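Local atomic coordinates of nucleoprotein (Schmallenberg virus, PDB entry 4JNG), a protein that encapsidates the viral RNA genome as a helical nucleocapsid, shielding it from nucleases and presenting it as template for transcription and replication. Residues B[64-77]-B[85-97]. Residues are numbered along the deposited sequence; the frame is centred on the assembly and turned at random.
Sequences LTFGGVKFTVVNNH and PVPDNAITLHRMS. With nucleotides of chain A.
Met96 lays its methyl squarely over Phe71, the tight end of a contact that shows how an antiparallel beta hairpin, 61-66 with 69-74, can seat the start of an RNA-binding helix. CE stands 3.3 Å from the Phe71 ring centroid, a CH-pi contact; SD, 4.6 Å from the same centroid, adds an oblique Met-aromatic contact. The methionine chain reaches that far because it is extended throughout, with CG trans to the backbone N (chi1 -176°). Phe66 meets the same methyl obliquely, CD2 to CE 3.7 Å, and its ring also stacks on Phe7 of a neighbouring subunit.

Further along, the backbones are joined by a nearly straight bond from Val74 N to Ile91 O (2.9 Å, 167°). Toward solvent the fit is looser: a water bridges Thr72 O and Ile91 N, and Val74 CG2, though packed on Ala90 CB (3.8 Å), touches exposed Pro87 CD only at 4.4 Å. Thr92 N-caps the helix, its OG1 accepting from Arg95 N.

Both segments then grip RNA. Asn76 ND2 donates to O2' of U24 of chain A, and His77 ND1 to OP1 of U26 of chain A. Val86 CG1 covers one face of the Arg95 guanidinium, NH1 binds the carbonyls of Pro87 and Ala90, and NE meets U24 OP1 edge-on at 2.9 Å.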
ATOM      1  N   LEU B  64      16.129  -0.281  24.739  1.00  5.13           N
ATOM      2  CA  LEU B  64      15.087   0.736  24.871  1.00  5.10           C
ATOM      3  C   LEU B  64      14.929   1.157  26.318  1.00  5.37           C
ATOM      4  O   LEU B  64      14.948   0.319  27.213  1.00  5.30           O
ATOM      5  CB  LEU B  64      13.755   0.205  24.357  1.00  5.06           C
ATOM      6  CG  LEU B  64      13.674  -0.108  22.868  1.00  5.10           C
ATOM      7  CD1 LEU B  64      12.247  -0.499  22.529  1.00  5.11           C
ATOM      8  CD2 LEU B  64      14.117   1.085  22.032  1.00  5.13           C
ATOM      9  N   THR B  65      14.770   2.456  26.544  1.00  5.65           N
ATOM     10  CA  THR B  65      14.649   2.997  27.906  1.00  5.74           C
ATOM     11  C   THR B  65      13.255   3.562  28.106  1.00  5.63           C
ATOM     12  O   THR B  65      12.842   4.459  27.373  1.00  5.69           O
ATOM     13  CB  THR B  65      15.691   4.097  28.161  1.00  6.06           C
ATOM     14  OG1 THR B  65      16.980   3.625  27.766  1.00  6.41           O
ATOM     15  CG2 THR B  65      15.742   4.494  29.656  1.00  6.21           C
ATOM     16  N   PHE B  66      12.530   3.016  29.084  1.00  5.41           N
ATOM     17  CA  PHE B  66      11.202   3.509  29.461  1.00  5.33           C
ATOM     18  C   PHE B  66      11.213   4.016  30.908  1.00  6.04           C
ATOM     19  O   PHE B  66      11.472   3.249  31.826  1.00  6.30           O
ATOM     20  CB  PHE B  66      10.162   2.397  29.340  1.00  5.02           C
ATOM     21  CG  PHE B  66       9.972   1.898  27.942  1.00  4.93           C
ATOM     22  CD1 PHE B  66       9.124   2.560  27.067  1.00  4.89           C
ATOM     23  CD2 PHE B  66      10.642   0.769  27.497  1.00  4.91           C
ATOM     24  CE1 PHE B  66       8.948   2.100  25.769  1.00  4.93           C
ATOM     25  CE2 PHE B  66      10.474   0.313  26.202  1.00  4.88           C
ATOM     26  CZ  PHE B  66       9.626   0.978  25.340  1.00  4.86           C
ATOM     27  N   GLY B  67      10.913   5.296  31.101  1.00  7.14           N
ATOM     28  CA  GLY B  67      10.928   5.923  32.432  1.00  8.13           C
ATOM     29  C   GLY B  67      12.209   5.632  33.191  1.00  9.05           C
ATOM     30  O   GLY B  67      12.179   5.254  34.361  1.00 11.01           O
ATOM     31  N   GLY B  68      13.339   5.768  32.505  1.00 10.00           N
ATOM     32  CA  GLY B  68      14.646   5.630  33.141  1.00 10.10           C
ATOM     33  C   GLY B  68      15.208   4.225  33.234  1.00  8.86           C
ATOM     34  O   GLY B  68      16.391   4.067  33.531  1.00 10.30           O
ATOM     35  N   VAL B  69      14.386   3.202  32.987  1.00  6.67           N
ATOM     36  CA  VAL B  69      14.849   1.815  33.063  1.00  5.48           C
ATOM     37  C   VAL B  69      15.146   1.296  31.652  1.00  5.19           C
ATOM     38  O   VAL B  69      14.279   1.368  30.780  1.00  5.07           O
ATOM     39  CB  VAL B  69      13.804   0.905  33.741  1.00  5.18           C
ATOM     40  CG1 VAL B  69      14.295  -0.534  33.775  1.00  4.99           C
ATOM     41  CG2 VAL B  69      13.521   1.398  35.156  1.00  5.33           C
ATOM     42  N   LYS B  70      16.357   0.764  31.456  1.00  5.10           N
ATOM     43  CA  LYS B  70      16.827   0.280  30.149  1.00  5.08           C
ATOM     44  C   LYS B  70      16.614  -1.222  29.948  1.00  5.18           C
ATOM     45  O   LYS B  70      17.106  -2.023  30.735  1.00  5.86           O
ATOM     46  CB  LYS B  70      18.322   0.564  29.963  1.00  5.35           C
ATOM     47  CG  LYS B  70      18.814   0.168  28.568  1.00  6.07           C
ATOM     48  CD  LYS B  70      20.327   0.179  28.448  1.00  7.70           C
ATOM     49  CE  LYS B  70      20.827   1.395  27.689  1.00 10.09           C
ATOM     50  NZ  LYS B  70      22.242   1.702  28.030  1.00 14.34           N
ATOM     51  N   PHE B  71      15.941  -1.581  28.857  1.00  5.15           N
ATOM     52  CA  PHE B  71      15.628  -2.972  28.520  1.00  4.98           C
ATOM     53  C   PHE B  71      16.301  -3.380  27.216  1.00  4.90           C
ATOM     54  O   PHE B  71      16.275  -2.628  26.247  1.00  4.80           O
ATOM     55  CB  PHE B  71      14.125  -3.135  28.330  1.00  4.93           C
ATOM     56  CG  PHE B  71      13.324  -2.837  29.555  1.00  4.90           C
ATOM     57  CD1 PHE B  71      12.974  -1.531  29.869  1.00  4.91           C
ATOM     58  CD2 PHE B  71      12.903  -3.864  30.387  1.00  4.91           C
ATOM     59  CE1 PHE B  71      12.240  -1.250  31.009  1.00  4.91           C
ATOM     60  CE2 PHE B  71      12.167  -3.590  31.528  1.00  4.93           C
ATOM     61  CZ  PHE B  71      11.834  -2.282  31.838  1.00  4.93           C
ATOM     62  N   THR B  72      16.885  -4.575  27.190  1.00  4.92           N
ATOM     63  CA  THR B  72      17.400  -5.145  25.953  1.00  4.99           C
ATOM     64  C   THR B  72      16.273  -5.910  25.274  1.00  5.07           C
ATOM     65  O   THR B  72      15.754  -6.886  25.819  1.00  5.57           O
ATOM     66  CB  THR B  72      18.607  -6.062  26.195  1.00  5.06           C
ATOM     67  OG1 THR B  72      19.703  -5.262  26.650  1.00  5.91           O
ATOM     68  CG2 THR B  72      19.028  -6.768  24.904  1.00  5.00           C
ATOM     69  N   VAL B  73      15.908  -5.450  24.081  1.00  4.97           N
ATOM     70  CA  VAL B  73      14.749  -5.952  23.355  1.00  4.91           C
ATOM     71  C   VAL B  73      15.211  -6.627  22.047  1.00  4.96           C
ATOM     72  O   VAL B  73      16.043  -6.086  21.322  1.00  4.87           O
ATOM     73  CB  VAL B  73      13.785  -4.780  23.049  1.00  4.97           C
ATOM     74  CG1 VAL B  73      12.518  -5.266  22.361  1.00  5.10           C
ATOM     75  CG2 VAL B  73      13.436  -4.014  24.335  1.00  4.98           C
ATOM     76  N   VAL B  74      14.671  -7.809  21.762  1.00  4.92           N
ATOM     77  CA  VAL B  74      14.860  -8.465  20.464  1.00  4.91           C
ATOM     78  C   VAL B  74      13.922  -7.823  19.438  1.00  4.73           C
ATOM     79  O   VAL B  74      12.715  -7.741  19.651  1.00  4.30           O
ATOM     80  CB  VAL B  74      14.625  -9.986  20.555  1.00  4.93           C
ATOM     81  CG1 VAL B  74      14.616 -10.639  19.177  1.00  4.96           C
ATOM     82  CG2 VAL B  74      15.713 -10.613  21.408  1.00  4.96           C
ATOM     83  N   ASN B  75      14.508  -7.348  18.343  1.00  4.71           N
ATOM     84  CA  ASN B  75      13.787  -6.620  17.315  1.00  4.89           C
ATOM     85  C   ASN B  75      13.480  -7.539  16.129  1.00  4.98           C
ATOM     86  O   ASN B  75      14.339  -7.748  15.272  1.00  4.97           O
ATOM     87  CB  ASN B  75      14.615  -5.415  16.859  1.00  4.90           C
ATOM     88  CG  ASN B  75      13.968  -4.645  15.715  1.00  5.01           C
ATOM     89  OD1 ASN B  75      12.823  -4.916  15.318  1.00  4.85           O
ATOM     90  ND2 ASN B  75      14.707  -3.673  15.175  1.00  5.09           N
ATOM     91  N   ASN B  76      12.266  -8.089  16.117  1.00  4.94           N
ATOM     92  CA  ASN B  76      11.742  -8.887  14.997  1.00  5.01           C
ATOM     93  C   ASN B  76      10.690  -8.111  14.196  1.00  5.44           C
ATOM     94  O   ASN B  76       9.958  -8.685  13.390  1.00  5.56           O
ATOM     95  CB  ASN B  76      11.157 -10.216  15.506  1.00  4.87           C
ATOM     96  CG  ASN B  76      12.197 -11.322  15.596  1.00  4.80           C
ATOM     97  OD1 ASN B  76      13.395 -11.065  15.618  1.00  4.73           O
ATOM     98  ND2 ASN B  76      11.738 -12.566  15.634  1.00  4.83           N
ATOM     99  N   HIS B  77      10.640  -6.797  14.400  1.00  5.84           N
ATOM    100  CA  HIS B  77       9.686  -5.939  13.698  1.00  6.05           C
ATOM    101  C   HIS B  77      10.198  -5.481  12.334  1.00  7.25           C
ATOM    102  O   HIS B  77       9.430  -5.397  11.375  1.00  7.26           O
ATOM    103  CB  HIS B  77       9.360  -4.720  14.542  1.00  5.21           C
ATOM    104  CG  HIS B  77       8.518  -5.029  15.733  1.00  5.06           C
ATOM    105  ND1 HIS B  77       7.157  -5.212  15.649  1.00  5.00           N
ATOM    106  CD2 HIS B  77       8.841  -5.184  17.038  1.00  4.96           C
ATOM    107  CE1 HIS B  77       6.675  -5.466  16.853  1.00  5.00           C
ATOM    108  NE2 HIS B  77       7.677  -5.456  17.712  1.00  4.91           N
ATOM    109  N   PRO B  85      15.105 -16.223  15.167  1.00  4.85           N
ATOM    110  CA  PRO B  85      14.739 -16.937  16.396  1.00  4.95           C
ATOM    111  C   PRO B  85      14.909 -16.062  17.628  1.00  4.99           C
ATOM    112  O   PRO B  85      15.874 -15.315  17.697  1.00  5.38           O
ATOM    113  CB  PRO B  85      15.751 -18.084  16.456  1.00  4.95           C
ATOM    114  CG  PRO B  85      16.926 -17.580  15.701  1.00  4.96           C
ATOM    115  CD  PRO B  85      16.350 -16.752  14.585  1.00  4.94           C
ATOM    116  N   VAL B  86      13.986 -16.167  18.582  1.00  4.98           N
ATOM    117  CA  VAL B  86      14.032 -15.394  19.832  1.00  4.96           C
ATOM    118  C   VAL B  86      14.362 -16.341  20.991  1.00  4.94           C
ATOM    119  O   VAL B  86      13.699 -17.355  21.154  1.00  4.91           O
ATOM    120  CB  VAL B  86      12.663 -14.725  20.112  1.00  5.06           C
ATOM    121  CG1 VAL B  86      12.749 -13.755  21.286  1.00  5.16           C
ATOM    122  CG2 VAL B  86      12.154 -14.004  18.869  1.00  4.99           C
ATOM    123  N   PRO B  87      15.397 -16.029  21.799  1.00  4.89           N
ATOM    124  CA  PRO B  87      15.655 -16.935  22.924  1.00  4.85           C
ATOM    125  C   PRO B  87      14.455 -17.008  23.878  1.00  4.78           C
ATOM    126  O   PRO B  87      13.623 -16.100  23.898  1.00  4.59           O
ATOM    127  CB  PRO B  87      16.882 -16.321  23.602  1.00  4.92           C
ATOM    128  CG  PRO B  87      17.533 -15.502  22.541  1.00  4.94           C
ATOM    129  CD  PRO B  87      16.428 -14.988  21.676  1.00  4.90           C
ATOM    130  N   ASP B  88      14.355 -18.089  24.643  1.00  4.80           N
ATOM    131  CA  ASP B  88      13.191 -18.309  25.499  1.00  4.93           C
ATOM    132  C   ASP B  88      13.123 -17.308  26.659  1.00  5.06           C
ATOM    133  O   ASP B  88      12.037 -16.999  27.136  1.00  5.16           O
ATOM    134  CB  ASP B  88      13.164 -19.749  26.030  1.00  4.97           C
ATOM    135  CG  ASP B  88      12.725 -20.764  24.972  1.00  5.24           C
ATOM    136  OD1 ASP B  88      12.150 -20.370  23.930  1.00  5.28           O
ATOM    137  OD2 ASP B  88      12.941 -21.974  25.194  1.00  5.92           O
ATOM    138  N   ASN B  89      14.277 -16.801  27.088  1.00  5.29           N
ATOM    139  CA  ASN B  89      14.347 -15.798  28.149  1.00  5.50           C
ATOM    140  C   ASN B  89      14.579 -14.393  27.625  1.00  5.13           C
ATOM    141  O   ASN B  89      14.904 -13.495  28.397  1.00  5.02           O
ATOM    142  CB  ASN B  89      15.452 -16.155  29.131  1.00  6.71           C
ATOM    143  CG  ASN B  89      15.216 -17.487  29.802  1.00  9.36           C
ATOM    144  OD1 ASN B  89      14.163 -18.102  29.628  1.00 10.29           O
ATOM    145  ND2 ASN B  89      16.193 -17.938  30.586  1.00 12.39           N
ATOM    146  N   ALA B  90      14.401 -14.199  26.316  1.00  4.93           N
ATOM    147  CA  ALA B  90      14.520 -12.873  25.731  1.00  4.90           C
ATOM    148  C   ALA B  90      13.155 -12.220  25.670  1.00  4.82           C
ATOM    149  O   ALA B  90      12.121 -12.909  25.650  1.00  4.74           O
ATOM    150  CB  ALA B  90      15.132 -12.946  24.342  1.00  4.91           C
ATOM    151  N   ILE B  91      13.158 -10.890  25.624  1.00  4.74           N
ATOM    152  CA  ILE B  91      11.933 -10.118  25.513  1.00  4.85           C
ATOM    153  C   ILE B  91      11.892  -9.399  24.176  1.00  4.75           C
ATOM    154  O   ILE B  91      12.849  -8.766  23.747  1.00  4.30           O
ATOM    155  CB  ILE B  91      11.705  -9.093  26.671  1.00  4.90           C
ATOM    156  CG1 ILE B  91      12.972  -8.287  26.989  1.00  4.91           C
ATOM    157  CG2 ILE B  91      11.235  -9.809  27.924  1.00  4.94           C
ATOM    158  CD1 ILE B  91      12.753  -7.181  28.009  1.00  4.90           C
ATOM    159  N   THR B  92      10.765  -9.568  23.505  1.00  4.83           N
ATOM    160  CA  THR B  92      10.362  -8.706  22.421  1.00  4.82           C
ATOM    161  C   THR B  92       9.472  -7.661  23.051  1.00  4.68           C
ATOM    162  O   THR B  92       9.142  -7.750  24.229  1.00  4.51           O
ATOM    163  CB  THR B  92       9.547  -9.499  21.384  1.00  4.81           C
ATOM    164  OG1 THR B  92       8.432 -10.111  22.038  1.00  4.00           O
ATOM    165  CG2 THR B  92      10.408 -10.574  20.759  1.00  4.82           C
ATOM    166  N   LEU B  93       9.074  -6.683  22.258  1.00  4.58           N
ATOM    167  CA  LEU B  93       8.130  -5.676  22.682  1.00  4.83           C
ATOM    168  C   LEU B  93       6.832  -6.321  23.143  1.00  4.77           C
ATOM    169  O   LEU B  93       6.246  -5.927  24.173  1.00  4.40           O
ATOM    170  CB  LEU B  93       7.867  -4.697  21.539  1.00  4.89           C
ATOM    171  CG  LEU B  93       7.718  -3.210  21.874  1.00  5.09           C
ATOM    172  CD1 LEU B  93       8.644  -2.768  22.997  1.00  4.98           C
ATOM    173  CD2 LEU B  93       7.989  -2.395  20.617  1.00  5.52           C
ATOM    174  N   HIS B  94       6.405  -7.335  22.389  1.00  4.66           N
ATOM    175  CA  HIS B  94       5.188  -8.042  22.682  1.00  4.81           C
ATOM    176  C   HIS B  94       5.281  -8.797  24.002  1.00  4.64           C
ATOM    177  O   HIS B  94       4.363  -8.734  24.814  1.00  4.50           O
ATOM    178  CB  HIS B  94       4.850  -9.030  21.556  1.00  4.86           C
ATOM    179  CG  HIS B  94       3.452  -9.541  21.621  1.00  4.83           C
ATOM    180  ND1 HIS B  94       3.137 -10.778  22.137  1.00  4.90           N
ATOM    181  CD2 HIS B  94       2.279  -8.974  21.256  1.00  4.86           C
ATOM    182  CE1 HIS B  94       1.834 -10.960  22.072  1.00  4.84           C
ATOM    183  NE2 HIS B  94       1.289  -9.879  21.547  1.00  4.93           N
ATOM    184  N   ARG B  95       6.380  -9.512  24.210  1.00  4.50           N
ATOM    185  CA  ARG B  95       6.550 -10.292  25.431  1.00  4.82           C
ATOM    186  C   ARG B  95       6.620  -9.369  26.656  1.00  4.78           C
ATOM    187  O   ARG B  95       5.985  -9.626  27.674  1.00  4.07           O
ATOM    188  CB  ARG B  95       7.800 -11.164  25.345  1.00  4.87           C
ATOM    189  CG  ARG B  95       7.666 -12.347  24.375  1.00  4.84           C
ATOM    190  CD  ARG B  95       8.893 -13.241  24.462  1.00  4.86           C
ATOM    191  NE  ARG B  95       8.860 -14.336  23.506  1.00  4.89           N
ATOM    192  CZ  ARG B  95       9.818 -15.246  23.340  1.00  4.87           C
ATOM    193  NH1 ARG B  95      10.934 -15.216  24.062  1.00  4.83           N
ATOM    194  NH2 ARG B  95       9.647 -16.205  22.431  1.00  4.88           N
ATOM    195  N   MET B  96       7.383  -8.292  26.504  1.00  4.85           N
ATOM    196  CA  MET B  96       7.620  -7.301  27.552  1.00  4.87           C
ATOM    197  C   MET B  96       6.300  -6.713  28.047  1.00  4.75           C
ATOM    198  O   MET B  96       6.063  -6.603  29.248  1.00  4.42           O
ATOM    199  CB  MET B  96       8.506  -6.210  26.958  1.00  4.95           C
ATOM    200  CG  MET B  96       8.948  -5.141  27.917  1.00  5.11           C
ATOM    201  SD  MET B  96      10.067  -4.023  27.073  1.00  5.84           S
ATOM    202  CE  MET B  96      10.178  -2.813  28.390  1.00  5.24           C
ATOM    203  N   SER B  97       5.431  -6.371  27.097  1.00  4.72           N
ATOM    204  CA  SER B  97       4.094  -5.878  27.382  1.00  4.82           C
ATOM    205  C   SER B  97       3.268  -6.848  28.226  1.00  4.71           C
ATOM    206  O   SER B  97       2.584  -6.435  29.159  1.00  4.41           O
ATOM    207  CB  SER B  97       3.368  -5.588  26.075  1.00  4.88           C
ATOM    208  OG  SER B  97       2.045  -5.154  26.305  1.00  5.04           O
TER
ATOM    209  P     U A  24       6.315 -15.186  20.501  1.00  4.70           P
ATOM    210  OP1   U A  24       6.697 -14.276  21.638  1.00  4.55           O
ATOM    211  OP2   U A  24       4.886 -15.491  20.265  1.00  4.29           O
ATOM    212  O5'   U A  24       6.897 -14.580  19.153  1.00  4.36           O
ATOM    213  C5'   U A  24       8.300 -14.361  18.959  1.00  4.83           C
ATOM    214  C4'   U A  24       8.565 -13.988  17.522  1.00  4.87           C
ATOM    215  O4'   U A  24       8.417 -15.162  16.672  1.00  4.85           O
ATOM    216  C3'   U A  24       7.612 -12.970  16.915  1.00  4.86           C
ATOM    217  O3'   U A  24       7.967 -11.641  17.252  1.00  4.71           O
ATOM    218  C2'   U A  24       7.767 -13.257  15.427  1.00  4.91           C
ATOM    219  O2'   U A  24       8.946 -12.746  14.834  1.00  4.66           O
ATOM    220  C1'   U A  24       7.849 -14.782  15.430  1.00  4.91           C
ATOM    221  N1    U A  24       6.548 -15.451  15.281  1.00  4.97           N
ATOM    222  C2    U A  24       6.021 -15.540  14.006  1.00  5.05           C
ATOM    223  O2    U A  24       6.579 -15.077  13.027  1.00  5.03           O
ATOM    224  N3    U A  24       4.810 -16.183  13.925  1.00  5.31           N
ATOM    225  C4    U A  24       4.089 -16.737  14.962  1.00  5.59           C
ATOM    226  O4    U A  24       3.012 -17.284  14.727  1.00  6.34           O
ATOM    227  C5    U A  24       4.699 -16.600  16.249  1.00  5.39           C
ATOM    228  C6    U A  24       5.877 -15.975  16.363  1.00  5.08           C
ATOM    229  P     U A  25       6.835 -10.546  17.571  1.00  4.75           P
ATOM    230  OP1   U A  25       7.508  -9.373  18.175  1.00  4.56           O
ATOM    231  OP2   U A  25       5.711 -11.201  18.279  1.00  4.17           O
ATOM    232  O5'   U A  25       6.370 -10.101  16.118  1.00  4.70           O
ATOM    233  C5'   U A  25       7.304  -9.521  15.200  1.00  4.87           C
ATOM    234  C4'   U A  25       6.723  -9.553  13.812  1.00  5.03           C
ATOM    235  O4'   U A  25       6.409 -10.924  13.451  1.00  5.11           O
ATOM    236  C3'   U A  25       5.408  -8.811  13.650  1.00  5.17           C
ATOM    237  O3'   U A  25       5.672  -7.419  13.479  1.00  5.66           O
ATOM    238  C2'   U A  25       4.803  -9.495  12.426  1.00  5.18           C
ATOM    239  O2'   U A  25       5.305  -8.957  11.224  1.00  4.51           O
ATOM    240  C1'   U A  25       5.285 -10.938  12.591  1.00  5.36           C
ATOM    241  N1    U A  25       4.294 -11.897  13.114  1.00  6.31           N
ATOM    242  C2    U A  25       3.497 -12.550  12.190  1.00  7.81           C
ATOM    243  O2    U A  25       3.568 -12.342  10.991  1.00  8.66           O
ATOM    244  N3    U A  25       2.609 -13.450  12.725  1.00  8.31           N
ATOM    245  C4    U A  25       2.439 -13.765  14.056  1.00  7.80           C
ATOM    246  O4    U A  25       1.596 -14.603  14.379  1.00  7.52           O
ATOM    247  C5    U A  25       3.305 -13.054  14.950  1.00  6.47           C
ATOM    248  C6    U A  25       4.185 -12.171  14.460  1.00  5.91           C
ATOM    249  P     U A  26       4.558  -6.334  13.859  1.00  6.67           P
ATOM    250  OP1   U A  26       5.145  -4.988  13.656  1.00  6.83           O
ATOM    251  OP2   U A  26       3.990  -6.698  15.179  1.00  6.09           O
ATOM    252  O5'   U A  26       3.417  -6.587  12.769  1.00  8.28           O
ATOM    253  C5'   U A  26       3.438  -5.950  11.474  1.00  9.94           C
ATOM    254  C4'   U A  26       2.235  -6.371  10.652  1.00 12.15           C
ATOM    255  O4'   U A  26       2.174  -7.820  10.588  1.00 12.61           O
ATOM    256  C3'   U A  26       0.870  -5.955  11.185  1.00 14.45           C
ATOM    257  O3'   U A  26       0.471  -4.661  10.739  1.00 16.53           O
ATOM    258  C2'   U A  26      -0.063  -6.993  10.563  1.00 15.68           C
ATOM    259  O2'   U A  26      -0.552  -6.641   9.284  1.00 16.93           O
ATOM    260  C1'   U A  26       0.825  -8.238  10.501  1.00 14.86           C
ATOM    261  N1    U A  26       0.556  -9.196  11.583  1.00 17.19           N
ATOM    262  C2    U A  26      -0.378 -10.187  11.345  1.00 20.41           C
ATOM    263  O2    U A  26      -0.961 -10.306  10.281  1.00 23.72           O
ATOM    264  N3    U A  26      -0.593 -11.043  12.396  1.00 21.68           N
ATOM    265  C4    U A  26       0.005 -11.005  13.640  1.00 22.42           C
ATOM    266  O4    U A  26      -0.300 -11.848  14.484  1.00 24.72           O
ATOM    267  C5    U A  26       0.946  -9.942  13.814  1.00 20.41           C
ATOM    268  C6    U A  26       1.179  -9.091  12.808  1.00 17.08           C
TER
HETATM  269  O   HOH W   1      15.792  -9.808  25.544  1.00  3.75           O